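Local coordinates for protein geranylgeranyl pyrophosphate synthase (Corynebacterium glutamicum, PDB 3LMD) that probably builds long-chain isoprenyl diphosphates as a magnesium-dependent, all-helical prenyltransferase of the FPP/GGPP synthase family, at residues 257-261 against 262-266; 270-273 against 274-277; 280-283 against 284-288; 297-300 against 301-305. One frame throughout, in Å; residues are numbered along the deposited sequence. Where two conformers were deposited one is given.

Contact 1: 257-261 against 262-266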
loop_
_atom_site.group_PDB
_atom_site.type_symbol
_atom_site.label_atom_id
_atom_site.label_comp_id
_atom_site.label_asym_id
_atom_site.label_seq_id
_atom_site.Cartn_x
_atom_site.Cartn_y
_atom_site.Cartn_z
ATOM N N GLY A 257 -6.068 -25.350 -21.308
ATOM C CA GLY A 257 -5.817 -24.095 -22.034
ATOM C C GLY A 257 -6.645 -22.902 -21.545
ATOM O O GLY A 257 -7.240 -22.153 -22.339
ATOM N N THR A 258 -6.672 -22.697 -20.231
ATOM C CA THR A 258 -7.532 -21.662 -19.653
ATOM C C THR A 258 -7.037 -20.214 -19.887
ATOM O O THR A 258 -7.848 -19.291 -19.974
ATOM C CB THR A 258 -7.835 -21.953 -18.157
ATOM O OG1 THR A 258 -6.713 -21.577 -17.353
ATOM C CG2 THR A 258 -8.111 -23.445 -17.955
ATOM N N ASP A 259 -5.722 -20.016 -20.011
ATOM C CA ASP A 259 -5.169 -18.691 -20.377
ATOM C C ASP A 259 -5.707 -18.220 -21.741
ATOM O O ASP A 259 -6.074 -17.051 -21.929
ATOM C CB ASP A 259 -3.628 -18.719 -20.437
ATOM C CG ASP A 259 -2.967 -18.821 -19.064
ATOM O OD1 ASP A 259 -3.492 -18.216 -18.113
ATOM O OD2 ASP A 259 -1.906 -19.494 -18.939
ATOM N N LEU A 260 -5.729 -19.132 -22.705
ATOM C CA LEU A 260 -6.204 -18.794 -24.049
ATOM C C LEU A 260 -7.589 -18.161 -24.050
ATOM O O LEU A 260 -7.801 -17.123 -24.680
ATOM C CB LEU A 260 -6.211 -20.034 -24.941
ATOM C CG LEU A 260 -4.821 -20.490 -25.357
ATOM C CD1 LEU A 260 -4.881 -21.879 -25.982
ATOM C CD2 LEU A 260 -4.232 -19.468 -26.311
ATOM N N ARG A 261 -8.531 -18.802 -23.360
ATOM C CA ARG A 261 -9.908 -18.303 -23.274
ATOM C C ARG A 261 -9.957 -16.837 -22.825
ATOM O O ARG A 261 -10.746 -16.040 -23.340
ATOM C CB ARG A 261 -10.733 -19.189 -22.332
ATOM C CG ARG A 261 -10.676 -20.676 -22.679
ATOM C CD ARG A 261 -11.587 -21.507 -21.783
ATOM N NE ARG A 261 -11.527 -22.941 -22.074
ATOM C CZ ARG A 261 -12.377 -23.584 -22.877
ATOM N NH1 ARG A 261 -13.355 -22.925 -23.488
ATOM N NH2 ARG A 261 -12.245 -24.888 -23.076
ATOM N N GLU A 262 -9.090 -16.486 -21.879
ATOM C CA GLU A 262 -9.008 -15.122 -21.360
ATOM C C GLU A 262 -8.442 -14.129 -22.357
ATOM O O GLU A 262 -8.598 -12.924 -22.184
ATOM C CB GLU A 262 -8.110 -15.088 -20.129
ATOM C CG GLU A 262 -8.209 -16.307 -19.244
ATOM C CD GLU A 262 -9.073 -16.061 -18.034
ATOM O OE1 GLU A 262 -10.125 -15.402 -18.186
ATOM O OE2 GLU A 262 -8.694 -16.519 -16.934
ATOM N N GLY A 263 -7.753 -14.615 -23.386
ATOM C CA GLY A 263 -7.005 -13.709 -24.260
ATOM C C GLY A 263 -5.627 -13.420 -23.676
ATOM O O GLY A 263 -4.978 -12.433 -24.043
ATOM N N VAL A 264 -5.189 -14.278 -22.748
ATOM C CA VAL A 264 -3.818 -14.218 -22.202
ATOM C C VAL A 264 -2.904 -15.204 -22.973
ATOM O O VAL A 264 -3.026 -16.418 -22.811
ATOM C CB VAL A 264 -3.787 -14.555 -20.684
ATOM C CG1 VAL A 264 -2.380 -14.479 -20.146
ATOM C CG2 VAL A 264 -4.713 -13.610 -19.889
ATOM N N PHE A 265 -2.029 -14.671 -23.821
ATOM C CA PHE A 265 -1.121 -15.487 -24.636
ATOM C C PHE A 265 0.265 -15.513 -23.992
ATOM O O PHE A 265 0.984 -14.530 -24.033
ATOM C CB PHE A 265 -0.981 -14.909 -26.044
ATOM C CG PHE A 265 -2.290 -14.644 -26.721
ATOM C CD1 PHE A 265 -3.348 -15.526 -26.572
ATOM C CD2 PHE A 265 -2.452 -13.517 -27.507
ATOM C CE1 PHE A 265 -4.568 -15.278 -27.189
ATOM C CE2 PHE A 265 -3.649 -13.265 -28.138
ATOM C CZ PHE A 265 -4.713 -14.138 -27.977
ATOM N N THR A 266 0.626 -16.652 -23.428
ATOM C CA THR A 266 1.917 -16.801 -22.759
ATOM C C THR A 266 3.038 -17.208 -23.739
ATOM O O THR A 266 2.808 -17.382 -24.927
ATOM C CB THR A 266 1.776 -17.835 -21.651
ATOM O OG1 THR A 266 1.380 -19.083 -22.238
ATOM C CG2 THR A 266 0.649 -17.386 -20.660
HETATM O O HOH W 1 -0.241 -20.530 -20.922
#
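With CG of Asp259 anti to its carbonyl carbon (chi1 -72°), the carboxylate leans toward Thr266, while a similar chi1 in Leu260 carries CD2 to the ring of Phe265. Between these pairs the short helix 258-262 ends in a Schellman motif at Gly263, whose positive phi lets its own N and that of Val264 bond back into the last turn. Gly263 N donates to Leu260 O (2.8 Å). Val264 N reaches Asp259 O at 3.0 Å, and Glu262 N adds a weak bond to the same oxygen. The chain leaves the turn with Val264 CB 4.2 Å from Asp259 CB. The buried Leu260 places CD2 4.0 Å from Phe265 CD1, the two side chains meeting at about a right angle.

The N-terminal end of this helix is tied to Asp244 of helix 219-246, which bonds to Asp259 N and more weakly to Thr258 OG1. Asp244 belongs to the DDxxD sequence of that helix, the second aspartate-rich motif of this family. Across the turn, a water donates to Asp259 OD2 (2.8 Å) and accepts a bond from the hydroxyl OG1 of Thr266.

Contact 2: 270-273 against 274-277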
loop_
_atom_site.group_PDB
_atom_site.type_symbol
_atom_site.label_atom_id
_atom_site.label_comp_id
_atom_site.label_asym_id
_atom_site.label_seq_id
_atom_site.Cartn_x
_atom_site.Cartn_y
_atom_site.Cartn_z
ATOM N N LEU A 270 3.199 -16.965 -27.907
ATOM C CA LEU A 270 3.823 -15.815 -28.546
ATOM C C LEU A 270 4.910 -16.269 -29.524
ATOM O O LEU A 270 5.076 -15.692 -30.587
ATOM C CB LEU A 270 4.448 -14.870 -27.508
ATOM C CG LEU A 270 3.406 -14.307 -26.513
ATOM C CD1 LEU A 270 4.122 -13.549 -25.357
ATOM C CD2 LEU A 270 2.454 -13.389 -27.277
ATOM N N TYR A 271 5.688 -17.268 -29.142
ATOM C CA TYR A 271 6.677 -17.827 -30.087
ATOM C C TYR A 271 5.993 -18.403 -31.354
ATOM O O TYR A 271 6.440 -18.142 -32.488
ATOM C CB TYR A 271 7.465 -18.925 -29.393
ATOM C CG TYR A 271 8.646 -18.415 -28.590
ATOM C CD1 TYR A 271 9.550 -17.501 -29.130
ATOM C CD2 TYR A 271 8.871 -18.872 -27.317
ATOM C CE1 TYR A 271 10.644 -17.059 -28.389
ATOM C CE2 TYR A 271 9.956 -18.431 -26.570
ATOM C CZ TYR A 271 10.829 -17.533 -27.109
ATOM O OH TYR A 271 11.906 -17.130 -26.349
ATOM N N ALA A 272 4.916 -19.161 -31.155
ATOM C CA ALA A 272 4.186 -19.785 -32.285
ATOM C C ALA A 272 3.620 -18.712 -33.201
ATOM O O ALA A 272 3.690 -18.828 -34.422
ATOM C CB ALA A 272 3.071 -20.714 -31.777
ATOM N N LEU A 273 3.086 -17.642 -32.615
ATOM C CA LEU A 273 2.574 -16.493 -33.404
ATOM C C LEU A 273 3.600 -15.781 -34.286
ATOM O O LEU A 273 3.232 -15.020 -35.189
ATOM C CB LEU A 273 1.932 -15.438 -32.451
ATOM C CG LEU A 273 0.544 -15.805 -31.952
ATOM C CD1 LEU A 273 0.138 -14.893 -30.753
ATOM C CD2 LEU A 273 -0.479 -15.713 -33.089
ATOM N N ARG A 274 4.880 -15.991 -33.996
ATOM C CA ARG A 274 5.987 -15.348 -34.704
ATOM C C ARG A 274 6.398 -16.182 -35.934
ATOM O O ARG A 274 7.081 -15.701 -36.815
ATOM C CB ARG A 274 7.174 -15.209 -33.730
ATOM C CG ARG A 274 8.311 -14.272 -34.137
ATOM C CD ARG A 274 9.424 -14.245 -33.063
ATOM N NE ARG A 274 10.102 -15.542 -32.965
ATOM C CZ ARG A 274 11.100 -15.844 -32.134
ATOM N NH1 ARG A 274 11.592 -14.949 -31.275
ATOM N NH2 ARG A 274 11.615 -17.066 -32.173
ATOM N N GLU A 275 5.965 -17.432 -35.988
ATOM C CA GLU A 275 6.509 -18.362 -37.007
ATOM C C GLU A 275 6.057 -18.058 -38.406
ATOM O O GLU A 275 4.874 -17.774 -38.637
ATOM C CB GLU A 275 6.120 -19.803 -36.696
ATOM C CG GLU A 275 6.745 -20.382 -35.457
ATOM C CD GLU A 275 6.228 -21.820 -35.233
ATOM O OE1 GLU A 275 5.587 -22.407 -36.151
ATOM O OE2 GLU A 275 6.463 -22.332 -34.161
ATOM N N ASP A 276 6.997 -18.177 -39.347
ATOM C CA ASP A 276 6.664 -18.012 -40.759
ATOM C C ASP A 276 6.337 -19.367 -41.375
ATOM O O ASP A 276 7.037 -19.870 -42.284
ATOM C CB ASP A 276 7.790 -17.311 -41.525
ATOM C CG ASP A 276 7.398 -16.982 -42.975
ATOM O OD1 ASP A 276 6.197 -17.069 -43.326
ATOM O OD2 ASP A 276 8.304 -16.660 -43.765
ATOM N N THR A 277 5.263 -19.956 -40.867
ATOM C CA THR A 277 4.835 -21.273 -41.285
ATOM C C THR A 277 3.327 -21.213 -41.438
ATOM O O THR A 277 2.693 -20.240 -41.005
ATOM C CB THR A 277 5.112 -22.272 -40.174
ATOM O OG1 THR A 277 4.378 -21.853 -39.006
ATOM C CG2 THR A 277 6.625 -22.389 -39.865
HETATM O O HOH W 2 8.059 -21.168 -32.607
HETATM O O HOH W 3 8.973 -18.244 -33.125
#
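Tyr271 and Arg274, three residues apart, lie side by side and point the same way, the edge of the phenol ring set against one face of the guanidinium. Tyr271 CD1 stands 3.6 Å above the guanidinium plane, offset toward its rim, and Tyr271 CE1 is 3.7 Å from Arg274 NH1. The two planes are 67° apart, so the groups do not stack in parallel. A bend at chi3 (66°) of Arg274 turns the guanidinium back so that one face meets the ring's edge. Because Arg274 was modelled in two conformers, this placement describes only one of them.

Backbone bonds close the helix. Arg274 N donates to Tyr271 O at 3.1 Å and Glu275 N to Ala272 O at the same distance; both span three residues, as in a 3-10 turn.

Waters supplement these bonds around Tyr271 O. One donates to it and weakly accepts from Arg274 NE; a second donates to Glu275 OE2 and only weakly to the carbonyl.

The carboxylate of Glu275 is gripped from several directions. Its extended chain passes over Ala272, with OE2 3.9 Å from Ala272 CA; OE2 also accepts from Gly308 N. Thr277 OG1 donates to Glu275 OE1 on the anti lone pair, at 3.1 Å. That threonine oxygen also caps Gly280 N, and Asp276 centres an inverse gamma turn, so the arrangement is that of a tight interhelical connection, in which helix 267-274 ends and an N-cap threonine starts helix 278-286.

Contact 3: 280-283 against 284-288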
loop_
_atom_site.group_PDB
_atom_site.type_symbol
_atom_site.label_atom_id
_atom_site.label_comp_id
_atom_site.label_asym_id
_atom_site.label_seq_id
_atom_site.Cartn_x
_atom_site.Cartn_y
_atom_site.Cartn_z
ATOM N N GLY A 280 1.812 -20.867 -38.003
ATOM C CA GLY A 280 1.965 -19.497 -37.501
ATOM C C GLY A 280 0.941 -18.560 -38.132
ATOM O O GLY A 280 0.320 -17.725 -37.459
ATOM N N ALA A 281 0.756 -18.687 -39.442
ATOM C CA ALA A 281 -0.211 -17.838 -40.151
ATOM C C ALA A 281 -1.638 -18.055 -39.678
ATOM O O ALA A 281 -2.413 -17.094 -39.516
ATOM C CB ALA A 281 -0.091 -18.028 -41.712
ATOM N N GLU A 282 -1.998 -19.312 -39.441
ATOM C CA GLU A 282 -3.341 -19.641 -39.024
ATOM C C GLU A 282 -3.608 -19.172 -37.588
ATOM O O GLU A 282 -4.705 -18.710 -37.272
ATOM C CB GLU A 282 -3.628 -21.151 -39.121
ATOM C CG GLU A 282 -5.120 -21.431 -38.868
ATOM C CD GLU A 282 -5.557 -22.865 -39.132
ATOM O OE1 GLU A 282 -4.744 -23.697 -39.607
ATOM O OE2 GLU A 282 -6.737 -23.159 -38.853
ATOM N N LEU A 283 -2.603 -19.301 -36.727
ATOM C CA LEU A 283 -2.679 -18.775 -35.358
ATOM C C LEU A 283 -2.817 -17.251 -35.339
ATOM O O LEU A 283 -3.616 -16.714 -34.552
ATOM C CB LEU A 283 -1.456 -19.220 -34.514
ATOM C CG LEU A 283 -1.454 -20.675 -34.041
ATOM C CD1 LEU A 283 -0.071 -21.063 -33.484
ATOM C CD2 LEU A 283 -2.527 -20.937 -32.986
ATOM N N ARG A 284 -2.056 -16.556 -36.173
ATOM C CA ARG A 284 -2.178 -15.095 -36.266
ATOM C C ARG A 284 -3.599 -14.700 -36.701
ATOM O O ARG A 284 -4.175 -13.751 -36.177
ATOM C CB ARG A 284 -1.135 -14.473 -37.201
ATOM C CG ARG A 284 0.316 -14.451 -36.648
ATOM C CD ARG A 284 1.315 -13.680 -37.537
ATOM N NE ARG A 284 1.592 -14.346 -38.830
ATOM C CZ ARG A 284 2.456 -15.343 -39.010
ATOM N NH1 ARG A 284 2.626 -15.863 -40.218
ATOM N NH2 ARG A 284 3.155 -15.828 -37.991
ATOM N N ASP A 285 -4.150 -15.433 -37.659
ATOM C CA ASP A 285 -5.527 -15.228 -38.088
ATOM C C ASP A 285 -6.533 -15.427 -36.954
ATOM O O ASP A 285 -7.458 -14.639 -36.788
ATOM C CB ASP A 285 -5.864 -16.182 -39.226
ATOM C CG ASP A 285 -7.178 -15.843 -39.893
ATOM O OD1 ASP A 285 -7.378 -14.656 -40.235
ATOM O OD2 ASP A 285 -8.007 -16.762 -40.071
ATOM N N ILE A 286 -6.367 -16.491 -36.181
ATOM C CA ILE A 286 -7.329 -16.810 -35.146
ATOM C C ILE A 286 -7.205 -15.979 -33.862
ATOM O O ILE A 286 -8.219 -15.559 -33.300
ATOM C CB ILE A 286 -7.301 -18.299 -34.789
ATOM C CG1 ILE A 286 -7.637 -19.138 -36.032
ATOM C CG2 ILE A 286 -8.262 -18.582 -33.622
ATOM C CD1 ILE A 286 -7.457 -20.668 -35.854
ATOM N N LEU A 287 -5.974 -15.740 -33.408
ATOM C CA LEU A 287 -5.725 -15.214 -32.054
ATOM C C LEU A 287 -5.682 -13.699 -31.993
ATOM O O LEU A 287 -4.622 -13.103 -31.797
ATOM C CB LEU A 287 -4.418 -15.763 -31.489
ATOM C CG LEU A 287 -4.430 -17.255 -31.175
ATOM C CD1 LEU A 287 -3.076 -17.679 -30.621
ATOM C CD2 LEU A 287 -5.526 -17.577 -30.190
ATOM N N THR A 288 -6.835 -13.106 -32.149
ATOM C CA THR A 288 -6.982 -11.678 -32.193
ATOM C C THR A 288 -7.544 -11.204 -30.851
ATOM O O THR A 288 -7.668 -10.024 -30.612
ATOM C CB THR A 288 -7.983 -11.304 -33.246
ATOM O OG1 THR A 288 -9.123 -12.136 -33.102
ATOM C CG2 THR A 288 -7.416 -11.510 -34.572
#
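The short helix 278-286 folds the side chain of Arg284 back over its own first turn, against Gly280 and Ala281. Gly280 O and Ala281 N both sit 3.4 Å above one face of the guanidinium, offset toward its rim, and Ala281 CB is 3.8 Å from Arg284 NH1. A bend at chi3 (-69°) turns the chain back along the helix surface. The flat group thus lies over the backbone, while its NH2 bonds to Leu273 O near the end of the preceding helix and to Glu275 O just beyond it. The guanidinium thereby joins two successive helices, and its positive charge would probably be stabilised by carbonyls at and just after that C-terminal end.

Regular bonds over four residues hold this helix together, among them Arg284 N to Gly280 O at 2.9 Å. Within the all-helical fold of the isoprenyl diphosphate synthases, the helix packs against helices 267-274 and 294-306, with Leu283 touching both. Leu283 and Leu287 run side by side, with Leu283 CD2 4.1 Å from Leu287 CD1, and pack on Leu273. Glu282 and Ile286 form a second such pair: Ile286 CD1 lies 3.9 Å from Glu282 CG, alongside Glu282, whose OE2 is hydrogen-bonded to His299 NE2. The helix ends before Leu287, the centre of an inverse gamma turn, where Leu287 N still donates to Leu283 O at 2.8 Å.

Contact 4: 297-300 against 301-305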
loop_
_atom_site.group_PDB
_atom_site.type_symbol
_atom_site.label_atom_id
_atom_site.label_comp_id
_atom_site.label_asym_id
_atom_site.label_seq_id
_atom_site.Cartn_x
_atom_site.Cartn_y
_atom_site.Cartn_z
ATOM N N VAL A 297 -10.927 -22.979 -29.109
ATOM C CA VAL A 297 -9.861 -23.224 -28.144
ATOM C C VAL A 297 -9.136 -24.527 -28.458
ATOM O O VAL A 297 -7.905 -24.555 -28.559
ATOM C CB VAL A 297 -10.392 -23.264 -26.691
ATOM C CG1 VAL A 297 -9.362 -23.882 -25.759
ATOM C CG2 VAL A 297 -10.771 -21.867 -26.235
ATOM N N ASN A 298 -9.907 -25.601 -28.613
ATOM C CA ASN A 298 -9.370 -26.899 -28.956
ATOM C C ASN A 298 -8.538 -26.866 -30.256
ATOM O O ASN A 298 -7.504 -27.522 -30.360
ATOM C CB ASN A 298 -10.509 -27.911 -29.086
ATOM C CG ASN A 298 -10.012 -29.329 -29.266
ATOM O OD1 ASN A 298 -9.256 -29.842 -28.439
ATOM N ND2 ASN A 298 -10.438 -29.975 -30.346
ATOM N N HIS A 299 -9.004 -26.114 -31.243
ATOM C CA HIS A 299 -8.330 -26.053 -32.528
ATOM C C HIS A 299 -6.992 -25.317 -32.341
ATOM O O HIS A 299 -5.963 -25.749 -32.841
ATOM C CB HIS A 299 -9.220 -25.355 -33.569
ATOM C CG HIS A 299 -8.592 -25.239 -34.926
ATOM N ND1 HIS A 299 -8.051 -26.320 -35.590
ATOM C CD2 HIS A 299 -8.420 -24.171 -35.741
ATOM C CE1 HIS A 299 -7.563 -25.921 -36.755
ATOM N NE2 HIS A 299 -7.771 -24.620 -36.870
ATOM N N VAL A 300 -7.015 -24.217 -31.599
ATOM C CA VAL A 300 -5.792 -23.494 -31.258
ATOM C C VAL A 300 -4.782 -24.365 -30.498
ATOM O O VAL A 300 -3.600 -24.402 -30.849
ATOM C CB VAL A 300 -6.086 -22.222 -30.468
ATOM C CG1 VAL A 300 -4.766 -21.561 -30.007
ATOM C CG2 VAL A 300 -6.892 -21.271 -31.319
ATOM N N LEU A 301 -5.241 -25.077 -29.474
ATOM C CA LEU A 301 -4.370 -26.007 -28.753
ATOM C C LEU A 301 -3.770 -27.058 -29.691
ATOM O O LEU A 301 -2.642 -27.493 -29.508
ATOM C CB LEU A 301 -5.135 -26.708 -27.620
ATOM C CG LEU A 301 -5.549 -25.840 -26.420
ATOM C CD1 LEU A 301 -6.549 -26.584 -25.515
ATOM C CD2 LEU A 301 -4.327 -25.380 -25.616
ATOM N N GLU A 302 -4.529 -27.495 -30.687
ATOM C CA GLU A 302 -3.968 -28.440 -31.662
ATOM C C GLU A 302 -2.907 -27.774 -32.534
ATOM O O GLU A 302 -1.816 -28.326 -32.714
ATOM C CB GLU A 302 -5.074 -29.060 -32.540
ATOM C CG GLU A 302 -4.576 -30.109 -33.516
ATOM C CD GLU A 302 -3.760 -31.210 -32.840
ATOM O OE1 GLU A 302 -4.189 -31.697 -31.769
ATOM O OE2 GLU A 302 -2.693 -31.597 -33.384
ATOM N N LEU A 303 -3.207 -26.583 -33.062
ATOM C CA LEU A 303 -2.212 -25.815 -33.814
ATOM C C LEU A 303 -0.919 -25.572 -32.994
ATOM O O LEU A 303 0.182 -25.749 -33.490
ATOM C CB LEU A 303 -2.812 -24.466 -34.248
ATOM C CG LEU A 303 -3.922 -24.574 -35.319
ATOM C CD1 LEU A 303 -4.573 -23.215 -35.519
ATOM C CD2 LEU A 303 -3.316 -25.058 -36.626
ATOM N N LEU A 304 -1.070 -25.162 -31.744
ATOM C CA LEU A 304 0.098 -24.956 -30.868
ATOM C C LEU A 304 0.935 -26.232 -30.751
ATOM O O LEU A 304 2.158 -26.176 -30.833
ATOM C CB LEU A 304 -0.378 -24.468 -29.471
ATOM C CG LEU A 304 -0.896 -23.028 -29.505
ATOM C CD1 LEU A 304 -1.627 -22.661 -28.193
ATOM C CD2 LEU A 304 0.262 -22.074 -29.750
ATOM N N SER A 305 0.295 -27.399 -30.633
ATOM C CA SER A 305 1.053 -28.641 -30.560
ATOM C C SER A 305 1.758 -28.975 -31.882
ATOM O O SER A 305 2.711 -29.754 -31.906
ATOM C CB SER A 305 0.181 -29.824 -30.079
ATOM O OG SER A 305 -0.581 -30.351 -31.162
#
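Leu303 climbs from its helix toward the imidazole of His299, one turn back. Its CB starts 3.5 Å from Val300 O. At the next position, CG lies 3.4 Å from His299 O, since chi1 (-69°) keeps it beside the backbone N and over the preceding turn. At the tip, CD1 comes over one face of the His299 ring, 3.7 Å from NE2 and 4.1 Å from the ring centroid, only 26° off the ring normal. This is a CH-pi contact, offset toward the rim on the NE2 side. The other branch, CD2, turns to the carboxylate of Glu282. The ring is presented by a His299 side chain whose CG is anti to the backbone N (chi1 179°), and its NE2 is bonded to Glu282 of helix 278-286, which should restrict its rotation.

Two further pairs share the four-residue spacing but are purely apolar and lie alongside, pointing the same way. Val297 CG1 meets Leu301 CD1 at 3.9 Å, and Val300 CG1 meets Leu304 CD1 at 3.8 Å. The backbone beneath them is regular, with bonds over four residues such as Leu304 N to Val300 O at 2.8 Å.

Glu302 and Ser305 lie on a solvent-exposed side of the helix. Both are ligands of a calcium site seen for this protein, although no ion is bound to this chain. The whole is characteristic of an amphipathic helix: Val300 and Leu304 are buried among neighbouring helices, while Glu302 and Ser305 contribute ligands to an exposed calcium site.

The four contacts follow one another along the chain and converge on a single apolar cluster. Leu260 of contact 1 is its entry from the aspartate-rich side: CD1 packs 3.6 Å from Leu301 CD2 of contact 4, and also on Val300 and Leu304. Ala272 of contact 2 meets both Leu283 CD1 (3.6 Å from its CB) and Leu304 CD2. Contacts 2 and 3, with centres about 9 Å apart, share Arg284; contacts 3 and 4 also meet where Ile286 CD1 lies 3.6 Å from His299 CD2. The Glu262 side chain is about 8 Å from that of Asp119, a ligand of the first calcium site, empty in this chain, whereas the second site lies on contact 4.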